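Local structure of uronate isomerase (Bacillus halodurans C-125, 3HKA) at residues 21-26 and 136-141; 350-355 and 364-369; 169-174 and 206-211. The protein catalyses the aldose-ketose isomerisation of uronates, giving ketoacids such as D-fructuronate, at a zinc-containing active site of the amidohydrolase type. One frame throughout, in Å; residues are numbered along the deposited sequence.

Interaction 1: 21-26 and 136-141; sequences PVTDMH and NVSDVV. With ZN (zinc ion), chain F; FIX (D-fructuronic acid), chain D.
V22, T23 and D24 lie alongside V137, D139 and V140 as two parallel strands, neighbours in the wall of the beta/alpha barrel expected of an amidohydrolase. The strand axes run 11° apart, yet the pairing slips by one residue between V22 and T23. This is a beta bulge: the carbonyl oxygen V22 O takes two N-H groups, a bent bond from S138 N at 2.9 Å and a straighter but weak one from D139 N at 3.3 Å. Regular bonds frame it, V22 N to N136 O before and D24 N to D139 O after.

V141 closes the far end. V141 N reaches D24 O at 2.8 Å, and the side chain then spreads against the M25 backbone. V141 CB sits 3.4 Å from M25 O. With CG1 anti to the backbone N (chi1 176°), that branch runs beside the same M25 O, while V141 CG2 turns back to M25 CA at 3.4 Å, tighter than ordinary carbon contact. The two branches thus press on the M25 backbone, one at its carbonyl and one at its CA, while the M25 side chain itself leaves toward F322 and F408. The example illustrates how a paired strand can lead a metal ligand into place: one residue past M25, H26 points away from the second strand. H28 and D355 complete the protein's share of the metal shell, in which H26 NE2 binds zinc at 2.1 Å.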
loop_
_atom_site.group_PDB
_atom_site.type_symbol
_atom_site.label_atom_id
_atom_site.label_comp_id
_atom_site.label_asym_id
_atom_site.label_seq_id
_atom_site.Cartn_x
_atom_site.Cartn_y
_atom_site.Cartn_z
ATOM N N PRO A 21 9.538 -29.458 7.175
ATOM C CA PRO A 21 8.487 -30.080 6.361
ATOM C C PRO A 21 7.280 -29.152 6.356
ATOM O O PRO A 21 6.845 -28.679 7.405
ATOM C CB PRO A 21 8.207 -31.388 7.097
ATOM C CG PRO A 21 9.539 -31.720 7.698
ATOM C CD PRO A 21 9.988 -30.379 8.233
ATOM N N VAL A 22 6.730 -28.906 5.177
ATOM C CA VAL A 22 5.603 -28.000 5.053
ATOM C C VAL A 22 4.222 -28.633 5.000
ATOM O O VAL A 22 4.025 -29.677 4.377
ATOM C CB VAL A 22 5.759 -27.133 3.787
ATOM C CG1 VAL A 22 4.549 -26.213 3.618
ATOM C CG2 VAL A 22 7.052 -26.342 3.861
ATOM N N THR A 23 3.273 -27.999 5.683
ATOM C CA THR A 23 1.884 -28.423 5.627
ATOM C C THR A 23 1.277 -27.325 4.756
ATOM O O THR A 23 1.216 -26.166 5.163
ATOM C CB THR A 23 1.185 -28.418 7.002
ATOM O OG1 THR A 23 1.560 -29.589 7.740
ATOM C CG2 THR A 23 -0.332 -28.422 6.820
ATOM N N ASP A 24 0.872 -27.690 3.545
ATOM C CA ASP A 24 0.288 -26.748 2.591
ATOM C C ASP A 24 -1.219 -26.743 2.843
ATOM O O ASP A 24 -1.939 -27.588 2.311
ATOM C CB ASP A 24 0.590 -27.227 1.171
ATOM C CG ASP A 24 0.539 -26.115 0.158
ATOM O OD1 ASP A 24 -0.236 -25.159 0.371
ATOM O OD2 ASP A 24 1.268 -26.205 -0.855
ATOM N N MET A 25 -1.700 -25.782 3.631
ATOM C CA MET A 25 -3.114 -25.761 3.987
ATOM C C MET A 25 -4.170 -25.325 2.965
ATOM O O MET A 25 -5.353 -25.243 3.294
ATOM C CB MET A 25 -3.296 -25.032 5.328
ATOM C CG MET A 25 -2.648 -23.672 5.434
ATOM S SD MET A 25 -3.644 -22.464 4.598
ATOM C CE MET A 25 -5.109 -22.470 5.654
ATOM N N HIS A 26 -3.751 -25.053 1.733
ATOM C CA HIS A 26 -4.690 -24.743 0.654
ATOM C C HIS A 26 -4.079 -24.939 -0.727
ATOM O O HIS A 26 -3.190 -24.195 -1.141
ATOM C CB HIS A 26 -5.261 -23.324 0.720
ATOM C CG HIS A 26 -6.147 -23.005 -0.446
ATOM N ND1 HIS A 26 -7.254 -23.764 -0.762
ATOM C CD2 HIS A 26 -6.038 -22.075 -1.425
ATOM C CE1 HIS A 26 -7.786 -23.319 -1.889
ATOM N NE2 HIS A 26 -7.067 -22.295 -2.311
ATOM N N ASN A 136 9.733 -30.668 -0.093
ATOM C CA ASN A 136 9.700 -30.866 1.350
ATOM C C ASN A 136 8.325 -30.570 1.948
ATOM O O ASN A 136 8.204 -29.884 2.963
ATOM C CB ASN A 136 10.773 -30.014 2.044
ATOM C CG ASN A 136 11.067 -30.492 3.461
ATOM O OD1 ASN A 136 10.501 -31.484 3.924
ATOM N ND2 ASN A 136 11.956 -29.789 4.153
ATOM N N VAL A 137 7.291 -31.096 1.301
ATOM C CA VAL A 137 5.919 -30.929 1.762
ATOM C C VAL A 137 5.473 -32.262 2.350
ATOM O O VAL A 137 5.480 -33.283 1.661
ATOM C CB VAL A 137 4.977 -30.546 0.599
ATOM C CG1 VAL A 137 3.538 -30.497 1.087
ATOM C CG2 VAL A 137 5.391 -29.199 0.022
ATOM N N SER A 138 5.097 -32.249 3.623
ATOM C CA SER A 138 4.665 -33.460 4.309
ATOM C C SER A 138 3.165 -33.667 4.227
ATOM O O SER A 138 2.688 -34.802 4.201
ATOM C CB SER A 138 5.066 -33.404 5.784
ATOM O OG SER A 138 4.331 -32.405 6.470
ATOM N N ASP A 139 2.420 -32.568 4.189
ATOM C CA ASP A 139 0.969 -32.646 4.143
ATOM C C ASP A 139 0.371 -31.633 3.181
ATOM O O ASP A 139 0.810 -30.481 3.117
ATOM C CB ASP A 139 0.409 -32.435 5.547
ATOM C CG ASP A 139 0.726 -33.590 6.475
ATOM O OD1 ASP A 139 -0.015 -34.595 6.448
ATOM O OD2 ASP A 139 1.725 -33.501 7.216
ATOM N N VAL A 140 -0.634 -32.081 2.434
ATOM C CA VAL A 140 -1.313 -31.244 1.452
ATOM C C VAL A 140 -2.809 -31.186 1.738
ATOM O O VAL A 140 -3.448 -32.218 1.953
ATOM C CB VAL A 140 -1.099 -31.803 0.023
ATOM C CG1 VAL A 140 -1.964 -31.055 -0.978
ATOM C CG2 VAL A 140 0.361 -31.680 -0.359
ATOM N N VAL A 141 -3.364 -29.976 1.758
ATOM C CA VAL A 141 -4.791 -29.811 1.990
ATOM C C VAL A 141 -5.422 -29.543 0.627
ATOM O O VAL A 141 -5.002 -28.637 -0.096
ATOM C CB VAL A 141 -5.098 -28.624 2.943
ATOM C CG1 VAL A 141 -6.595 -28.437 3.067
ATOM C CG2 VAL A 141 -4.488 -28.881 4.318
HETATM ZN ZN ZN F . -7.269 -21.640 -4.316
HETATM O O1A FIX D . -9.350 -21.356 -4.202
HETATM C C1 FIX D . -9.757 -20.441 -4.958
HETATM O O1B FIX D . -10.943 -20.097 -5.109
HETATM C C2 FIX D . -8.700 -19.669 -5.773
HETATM O O2 FIX D . -7.420 -19.823 -5.150
HETATM C C3 FIX D . -8.674 -20.179 -7.236
HETATM O O3 FIX D . -9.994 -20.027 -7.801
HETATM C C4 FIX D . -7.695 -19.452 -8.206
HETATM O O4 FIX D . -7.995 -19.795 -9.572
HETATM C C5 FIX D . -6.202 -19.793 -7.935
HETATM O O5 FIX D . -5.864 -20.922 -7.564
HETATM C C6 FIX D . -5.133 -18.726 -8.129
HETATM O O6 FIX D . -3.974 -19.000 -7.349
#

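Interaction 2: 350-355 and 364-369; sequences IPQHSD and YKWHHS. With ZN (zinc ion), chain F; FIX (D-fructuronic acid), chain D.
Q352 turns its backbone carbonyl to the rim of an indole: Q352 O lies near the plane of the W366 ring and only 3.2 Å from its CH2 carbon, so a carbon edge meets the oxygen where a polar donor might be expected. The same residue makes a conventional bond with its side chain. The chain is bent by a turn about CB-CG (chi2 68°), and the amide swings round to the helix, where Q352 NE2 donates to S369 OG at 3.0 Å. The bond is almost straight at 174°, with the hydroxyl oxygen in the amide plane. At the other branch, Q352 OE1 receives H353 N and also C324 N, and these bonds fix which way the amide is flipped.

Further along, S354 beds against the helix. S354 CB abuts K365 CB at 3.5 Å, closer than usual for two carbons, and the lysine chain runs on past the serine carbonyl, K365 CE coming 3.2 Å from S354 O. The amine beyond goes to Y48. W366 NE1 bonds D24 OD2, and S354 OG lies unusually close to the same oxygen, a probable hydrogen bond; helix and loop thus both meet strand 22-24.

The loop then enters the active site. H353 NE2, with its partner in the ring plane, bonds D355 OD2 at 2.9 Å from above the carboxylate plane, and so steadies the group whose D355 OD1 holds zinc at 2.1 Å. A metal-binding aspartate late in the chain, sharing one zinc with the early histidines H26 and H28, is as expected of the amidohydrolase superfamily, where it follows the last barrel strand.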
loop_
_atom_site.group_PDB
_atom_site.type_symbol
_atom_site.label_atom_id
_atom_site.label_comp_id
_atom_site.label_asym_id
_atom_site.label_seq_id
_atom_site.Cartn_x
_atom_site.Cartn_y
_atom_site.Cartn_z
ATOM N N ILE A 350 -0.120 -17.890 9.732
ATOM C CA ILE A 350 0.333 -18.852 8.726
ATOM C C ILE A 350 0.724 -17.998 7.534
ATOM O O ILE A 350 -0.131 -17.519 6.789
ATOM C CB ILE A 350 -0.794 -19.825 8.332
ATOM C CG1 ILE A 350 -1.268 -20.594 9.571
ATOM C CG2 ILE A 350 -0.297 -20.802 7.261
ATOM C CD1 ILE A 350 -2.440 -21.529 9.304
ATOM N N PRO A 351 2.033 -17.809 7.325
ATOM C CA PRO A 351 2.521 -16.984 6.221
ATOM C C PRO A 351 2.221 -17.380 4.787
ATOM O O PRO A 351 2.141 -16.506 3.919
ATOM C CB PRO A 351 4.023 -16.901 6.491
ATOM C CG PRO A 351 4.320 -18.225 7.117
ATOM C CD PRO A 351 3.150 -18.440 8.054
ATOM N N GLN A 352 2.022 -18.666 4.517
ATOM C CA GLN A 352 1.804 -19.039 3.129
ATOM C C GLN A 352 1.179 -20.393 2.841
ATOM O O GLN A 352 1.171 -21.297 3.681
ATOM C CB GLN A 352 3.151 -18.951 2.398
ATOM C CG GLN A 352 3.098 -19.164 0.898
ATOM C CD GLN A 352 2.375 -18.044 0.188
ATOM O OE1 GLN A 352 1.213 -17.760 0.481
ATOM N NE2 GLN A 352 3.059 -17.397 -0.751
ATOM N N HIS A 353 0.642 -20.495 1.628
ATOM C CA HIS A 353 0.057 -21.717 1.087
ATOM C C HIS A 353 0.417 -21.634 -0.399
ATOM O O HIS A 353 0.699 -20.545 -0.909
ATOM C CB HIS A 353 -1.463 -21.776 1.295
ATOM C CG HIS A 353 -2.237 -20.762 0.511
ATOM N ND1 HIS A 353 -2.511 -19.497 0.989
ATOM C CD2 HIS A 353 -2.821 -20.838 -0.708
ATOM C CE1 HIS A 353 -3.233 -18.840 0.100
ATOM N NE2 HIS A 353 -3.435 -19.631 -0.939
ATOM N N SER A 354 0.428 -22.763 -1.099
ATOM C CA SER A 354 0.819 -22.746 -2.512
ATOM C C SER A 354 -0.308 -22.519 -3.512
ATOM O O SER A 354 -0.093 -21.922 -4.564
ATOM C CB SER A 354 1.523 -24.050 -2.878
ATOM O OG SER A 354 0.595 -25.122 -2.909
ATOM N N ASP A 355 -1.500 -23.009 -3.193
ATOM C CA ASP A 355 -2.638 -22.879 -4.100
ATOM C C ASP A 355 -2.305 -23.638 -5.380
ATOM O O ASP A 355 -2.862 -23.361 -6.443
ATOM C CB ASP A 355 -2.889 -21.412 -4.450
ATOM C CG ASP A 355 -4.319 -20.997 -4.201
ATOM O OD1 ASP A 355 -5.235 -21.727 -4.636
ATOM O OD2 ASP A 355 -4.525 -19.939 -3.572
ATOM N N TYR A 364 8.270 -24.701 -6.820
ATOM C CA TYR A 364 8.542 -23.270 -6.896
ATOM C C TYR A 364 7.752 -22.447 -5.890
ATOM O O TYR A 364 8.295 -21.514 -5.300
ATOM C CB TYR A 364 8.321 -22.748 -8.328
ATOM C CG TYR A 364 6.985 -22.091 -8.639
ATOM C CD1 TYR A 364 6.668 -20.824 -8.139
ATOM C CD2 TYR A 364 6.087 -22.689 -9.525
ATOM C CE1 TYR A 364 5.497 -20.165 -8.526
ATOM C CE2 TYR A 364 4.917 -22.040 -9.918
ATOM C CZ TYR A 364 4.631 -20.776 -9.419
ATOM O OH TYR A 364 3.493 -20.119 -9.845
ATOM N N LYS A 365 6.486 -22.794 -5.680
ATOM C CA LYS A 365 5.661 -22.052 -4.729
ATOM C C LYS A 365 6.382 -21.955 -3.388
ATOM O O LYS A 365 6.575 -20.861 -2.858
ATOM C CB LYS A 365 4.305 -22.733 -4.537
ATOM C CG LYS A 365 3.405 -22.718 -5.766
ATOM C CD LYS A 365 2.788 -21.351 -6.022
ATOM C CE LYS A 365 1.763 -21.437 -7.153
ATOM N NZ LYS A 365 1.171 -20.117 -7.529
ATOM N N TRP A 366 6.800 -23.098 -2.854
ATOM C CA TRP A 366 7.496 -23.113 -1.575
ATOM C C TRP A 366 8.926 -22.601 -1.622
ATOM O O TRP A 366 9.399 -21.985 -0.663
ATOM C CB TRP A 366 7.425 -24.511 -0.963
ATOM C CG TRP A 366 6.047 -24.764 -0.496
ATOM C CD1 TRP A 366 5.119 -25.596 -1.060
ATOM C CD2 TRP A 366 5.369 -24.047 0.540
ATOM N NE1 TRP A 366 3.900 -25.429 -0.444
ATOM C CE2 TRP A 366 4.027 -24.483 0.542
ATOM C CE3 TRP A 366 5.768 -23.069 1.467
ATOM C CZ2 TRP A 366 3.075 -23.975 1.436
ATOM C CZ3 TRP A 366 4.820 -22.563 2.357
ATOM C CH2 TRP A 366 3.491 -23.019 2.331
ATOM N N HIS A 367 9.617 -22.829 -2.733
ATOM C CA HIS A 367 10.983 -22.346 -2.840
ATOM C C HIS A 367 11.000 -20.818 -2.889
ATOM O O HIS A 367 11.803 -20.175 -2.210
ATOM C CB HIS A 367 11.660 -22.913 -4.090
ATOM C CG HIS A 367 13.094 -22.508 -4.232
ATOM N ND1 HIS A 367 13.477 -21.218 -4.533
ATOM C CD2 HIS A 367 14.239 -23.215 -4.081
ATOM C CE1 HIS A 367 14.797 -21.148 -4.562
ATOM N NE2 HIS A 367 15.284 -22.345 -4.290
ATOM N N HIS A 368 10.112 -20.235 -3.690
ATOM C CA HIS A 368 10.056 -18.779 -3.811
ATOM C C HIS A 368 9.615 -18.083 -2.522
ATOM O O HIS A 368 10.119 -17.014 -2.189
ATOM C CB HIS A 368 9.113 -18.359 -4.944
ATOM C CG HIS A 368 9.604 -18.715 -6.315
ATOM N ND1 HIS A 368 9.014 -18.227 -7.463
ATOM C CD2 HIS A 368 10.609 -19.527 -6.726
ATOM C CE1 HIS A 368 9.632 -18.725 -8.519
ATOM N NE2 HIS A 368 10.604 -19.516 -8.099
ATOM N N SER A 369 8.673 -18.681 -1.803
ATOM C CA SER A 369 8.188 -18.077 -0.572
ATOM C C SER A 369 9.150 -18.268 0.592
ATOM O O SER A 369 9.398 -17.333 1.357
ATOM C CB SER A 369 6.811 -18.637 -0.212
ATOM O OG SER A 369 5.852 -18.264 -1.186
HETATM ZN ZN ZN F . -7.269 -21.640 -4.316
HETATM O O1A FIX D . -9.350 -21.356 -4.202
HETATM C C1 FIX D . -9.757 -20.441 -4.958
HETATM O O1B FIX D . -10.943 -20.097 -5.109
HETATM C C2 FIX D . -8.700 -19.669 -5.773
HETATM O O2 FIX D . -7.420 -19.823 -5.150
HETATM C C3 FIX D . -8.674 -20.179 -7.236
HETATM O O3 FIX D . -9.994 -20.027 -7.801
HETATM C C4 FIX D . -7.695 -19.452 -8.206
HETATM O O4 FIX D . -7.995 -19.795 -9.572
HETATM C C5 FIX D . -6.202 -19.793 -7.935
HETATM O O5 FIX D . -5.864 -20.922 -7.564
HETATM C C6 FIX D . -5.133 -18.726 -8.129
HETATM O O6 FIX D . -3.974 -19.000 -7.349
#

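Interaction 3: 169-174 and 206-211; sequences LRLDPL and RFLTDW. With FIX (D-fructuronic acid), chain D.
L169 begins the contact by setting its two methyls against the base of W211: L169 CD2 stands 4.0 Å from W211 CB, and the two side chains cross at about a right angle. The next residue faces the other way, as alternation along a strand requires. R170 sends its guanidinium into the substrate pocket, where it meets the fructuronate carboxylate in a two-point grip, R170 NH1 to O1A at 3.1 Å and NH2 to O1B at 2.6 Å, both bonds close to straight. Along its other edge, R170 NE reaches D172 OD1 at 2.6 Å and NH2 reaches D172 OD2, a side-on salt bridge that approaches the carboxylate from above its plane. D172, also bonded to S223, is thus a second-shell residue that fixes the rotation of the guanidinium. A leucine in place of R170 has neither the charge nor the N-H groups, and would probably leave the substrate carboxylate without this grip and D172 without its salt-bridge mate.

L171 turns back to the helix, L171 CD1 touching L208 CD2 at 3.7 Å. On its other branch, L171 CD2 comes to the ring edge at F207 CE2, 4.3 Å away. Within the first turn of the helix that L171 N-caps, L174 joins them: L174 CD2 lies 3.9 Å from L208 CD2 and also touches F207 CD2. L208 CD2 is therefore shared by two leucines of the opposite segment. One face of F207 is covered by W211 CD1, and L244 lies beside L171 and L208. Polar grip on one side, apolar bedding on the other: strand 169-170 runs parallel to 220-224, and helix 198-215 forms part of the connection between them, packed back on the first strand, as in a beta-alpha-beta crossover of the beta/alpha barrel expected for this family.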
loop_
_atom_site.group_PDB
_atom_site.type_symbol
_atom_site.label_atom_id
_atom_site.label_comp_id
_atom_site.label_asym_id
_atom_site.label_seq_id
_atom_site.Cartn_x
_atom_site.Cartn_y
_atom_site.Cartn_z
ATOM N N LEU A 169 -13.851 -29.148 2.834
ATOM C CA LEU A 169 -15.156 -29.021 2.189
ATOM C C LEU A 169 -15.421 -27.637 1.576
ATOM O O LEU A 169 -15.794 -26.700 2.278
ATOM C CB LEU A 169 -16.249 -29.373 3.204
ATOM C CG LEU A 169 -17.713 -29.270 2.773
ATOM C CD1 LEU A 169 -17.944 -30.079 1.506
ATOM C CD2 LEU A 169 -18.603 -29.772 3.901
ATOM N N ARG A 170 -15.223 -27.523 0.263
ATOM C CA ARG A 170 -15.436 -26.266 -0.463
ATOM C C ARG A 170 -16.927 -26.123 -0.781
ATOM O O ARG A 170 -17.536 -27.045 -1.331
ATOM C CB ARG A 170 -14.606 -26.270 -1.748
ATOM C CG ARG A 170 -14.584 -24.954 -2.493
ATOM C CD ARG A 170 -14.046 -23.809 -1.629
ATOM N NE ARG A 170 -13.965 -22.596 -2.431
ATOM C CZ ARG A 170 -12.852 -22.134 -2.985
ATOM N NH1 ARG A 170 -11.703 -22.768 -2.808
ATOM N NH2 ARG A 170 -12.903 -21.068 -3.767
ATOM N N LEU A 171 -17.503 -24.961 -0.462
ATOM C CA LEU A 171 -18.938 -24.745 -0.641
ATOM C C LEU A 171 -19.424 -23.555 -1.476
ATOM O O LEU A 171 -20.580 -23.152 -1.348
ATOM C CB LEU A 171 -19.588 -24.658 0.745
ATOM C CG LEU A 171 -19.364 -25.864 1.670
ATOM C CD1 LEU A 171 -19.712 -25.505 3.116
ATOM C CD2 LEU A 171 -20.214 -27.033 1.183
ATOM N N ASP A 172 -18.573 -22.999 -2.327
ATOM C CA ASP A 172 -18.980 -21.849 -3.142
ATOM C C ASP A 172 -20.354 -21.989 -3.808
ATOM O O ASP A 172 -21.179 -21.074 -3.745
ATOM C CB ASP A 172 -17.919 -21.564 -4.209
ATOM C CG ASP A 172 -16.628 -21.034 -3.615
ATOM O OD1 ASP A 172 -16.301 -21.433 -2.478
ATOM O OD2 ASP A 172 -15.938 -20.234 -4.289
ATOM N N PRO A 173 -20.619 -23.138 -4.454
ATOM C CA PRO A 173 -21.911 -23.340 -5.118
ATOM C C PRO A 173 -23.103 -23.223 -4.173
ATOM O O PRO A 173 -24.134 -22.659 -4.526
ATOM C CB PRO A 173 -21.781 -24.750 -5.707
ATOM C CG PRO A 173 -20.306 -24.891 -5.939
ATOM C CD PRO A 173 -19.734 -24.295 -4.671
ATOM N N LEU A 174 -22.956 -23.763 -2.971
ATOM C CA LEU A 174 -24.026 -23.726 -1.985
ATOM C C LEU A 174 -24.302 -22.316 -1.469
ATOM O O LEU A 174 -25.451 -21.872 -1.434
ATOM C CB LEU A 174 -23.673 -24.628 -0.799
ATOM C CG LEU A 174 -24.684 -24.662 0.349
ATOM C CD1 LEU A 174 -25.998 -25.249 -0.152
ATOM C CD2 LEU A 174 -24.128 -25.495 1.498
ATOM N N ARG A 206 -27.994 -31.095 7.139
ATOM C CA ARG A 206 -27.800 -32.533 6.930
ATOM C C ARG A 206 -26.809 -32.712 5.778
ATOM O O ARG A 206 -25.948 -33.591 5.808
ATOM C CB ARG A 206 -29.132 -33.204 6.576
ATOM C CG ARG A 206 -29.398 -34.507 7.322
ATOM C CD ARG A 206 -29.690 -35.646 6.363
ATOM N NE ARG A 206 -30.766 -35.324 5.430
ATOM C CZ ARG A 206 -30.957 -35.957 4.276
ATOM N NH1 ARG A 206 -30.144 -36.943 3.922
ATOM N NH2 ARG A 206 -31.944 -35.595 3.469
ATOM N N PHE A 207 -26.949 -31.866 4.761
ATOM C CA PHE A 207 -26.062 -31.901 3.605
ATOM C C PHE A 207 -24.627 -31.694 4.088
ATOM O O PHE A 207 -23.729 -32.470 3.762
ATOM C CB PHE A 207 -26.438 -30.789 2.622
ATOM C CG PHE A 207 -25.476 -30.637 1.473
ATOM C CD1 PHE A 207 -25.487 -31.533 0.412
ATOM C CD2 PHE A 207 -24.545 -29.605 1.465
ATOM C CE1 PHE A 207 -24.581 -31.403 -0.641
ATOM C CE2 PHE A 207 -23.636 -29.465 0.420
ATOM C CZ PHE A 207 -23.652 -30.363 -0.635
ATOM N N LEU A 208 -24.422 -30.640 4.874
ATOM C CA LEU A 208 -23.100 -30.326 5.402
ATOM C C LEU A 208 -22.553 -31.465 6.252
ATOM O O LEU A 208 -21.403 -31.880 6.093
ATOM C CB LEU A 208 -23.158 -29.046 6.241
ATOM C CG LEU A 208 -23.551 -27.765 5.506
ATOM C CD1 LEU A 208 -23.683 -26.624 6.501
ATOM C CD2 LEU A 208 -22.507 -27.442 4.446
ATOM N N THR A 209 -23.384 -31.974 7.154
ATOM C CA THR A 209 -22.963 -33.060 8.031
ATOM C C THR A 209 -22.628 -34.336 7.265
ATOM O O THR A 209 -21.647 -35.009 7.581
ATOM C CB THR A 209 -24.044 -33.383 9.083
ATOM O OG1 THR A 209 -24.303 -32.218 9.873
ATOM C CG2 THR A 209 -23.569 -34.499 10.001
ATOM N N ASP A 210 -23.437 -34.673 6.265
ATOM C CA ASP A 210 -23.176 -35.881 5.489
ATOM C C ASP A 210 -21.796 -35.812 4.850
ATOM O O ASP A 210 -21.044 -36.786 4.873
ATOM C CB ASP A 210 -24.247 -36.087 4.408
ATOM C CG ASP A 210 -25.571 -36.572 4.981
ATOM O OD1 ASP A 210 -25.551 -37.209 6.054
ATOM O OD2 ASP A 210 -26.627 -36.331 4.357
ATOM N N TRP A 211 -21.457 -34.655 4.288
ATOM C CA TRP A 211 -20.157 -34.489 3.656
ATOM C C TRP A 211 -19.024 -34.377 4.664
ATOM O O TRP A 211 -17.897 -34.786 4.385
ATOM C CB TRP A 211 -20.168 -33.282 2.718
ATOM C CG TRP A 211 -20.761 -33.630 1.396
ATOM C CD1 TRP A 211 -21.996 -33.291 0.929
ATOM C CD2 TRP A 211 -20.171 -34.470 0.401
ATOM N NE1 TRP A 211 -22.216 -33.873 -0.297
ATOM C CE2 TRP A 211 -21.109 -34.603 -0.644
ATOM C CE3 TRP A 211 -18.939 -35.128 0.293
ATOM C CZ2 TRP A 211 -20.856 -35.369 -1.786
ATOM C CZ3 TRP A 211 -18.684 -35.892 -0.843
ATOM C CH2 TRP A 211 -19.641 -36.004 -1.866
HETATM O O1A FIX D . -9.350 -21.356 -4.202
HETATM C C1 FIX D . -9.757 -20.441 -4.958
HETATM O O1B FIX D . -10.943 -20.097 -5.109
HETATM C C2 FIX D . -8.700 -19.669 -5.773
HETATM O O2 FIX D . -7.420 -19.823 -5.150
HETATM C C3 FIX D . -8.674 -20.179 -7.236
HETATM O O3 FIX D . -9.994 -20.027 -7.801
HETATM C C4 FIX D . -7.695 -19.452 -8.206
HETATM O O4 FIX D . -7.995 -19.795 -9.572
HETATM C C5 FIX D . -6.202 -19.793 -7.935
HETATM O O5 FIX D . -5.864 -20.922 -7.564
HETATM C C6 FIX D . -5.133 -18.726 -8.129
HETATM O O6 FIX D . -3.974 -19.000 -7.349
#

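From the N terminus, interaction 1 closes the longest loop, bringing 136-141 back to 21-26 across 109 intervening residues rich in helix and without strand. Interaction 3 follows, joining 169-174 to 206-211 over 31 residues, and interaction 2 comes last, with eight residues between 350-355 and 364-369, three of them already in helix 361-386. The three stand in series; none nests within or crosses another. In space, interactions 1 and 2 are in direct touch, joining the first strand to the late loop and helix of what is probably a beta/alpha barrel, whereas interaction 3 lies about 23 and 27 Å from them, centre to centre. Even so, R170 approaches H26, and the bound fructuronate is met by all three.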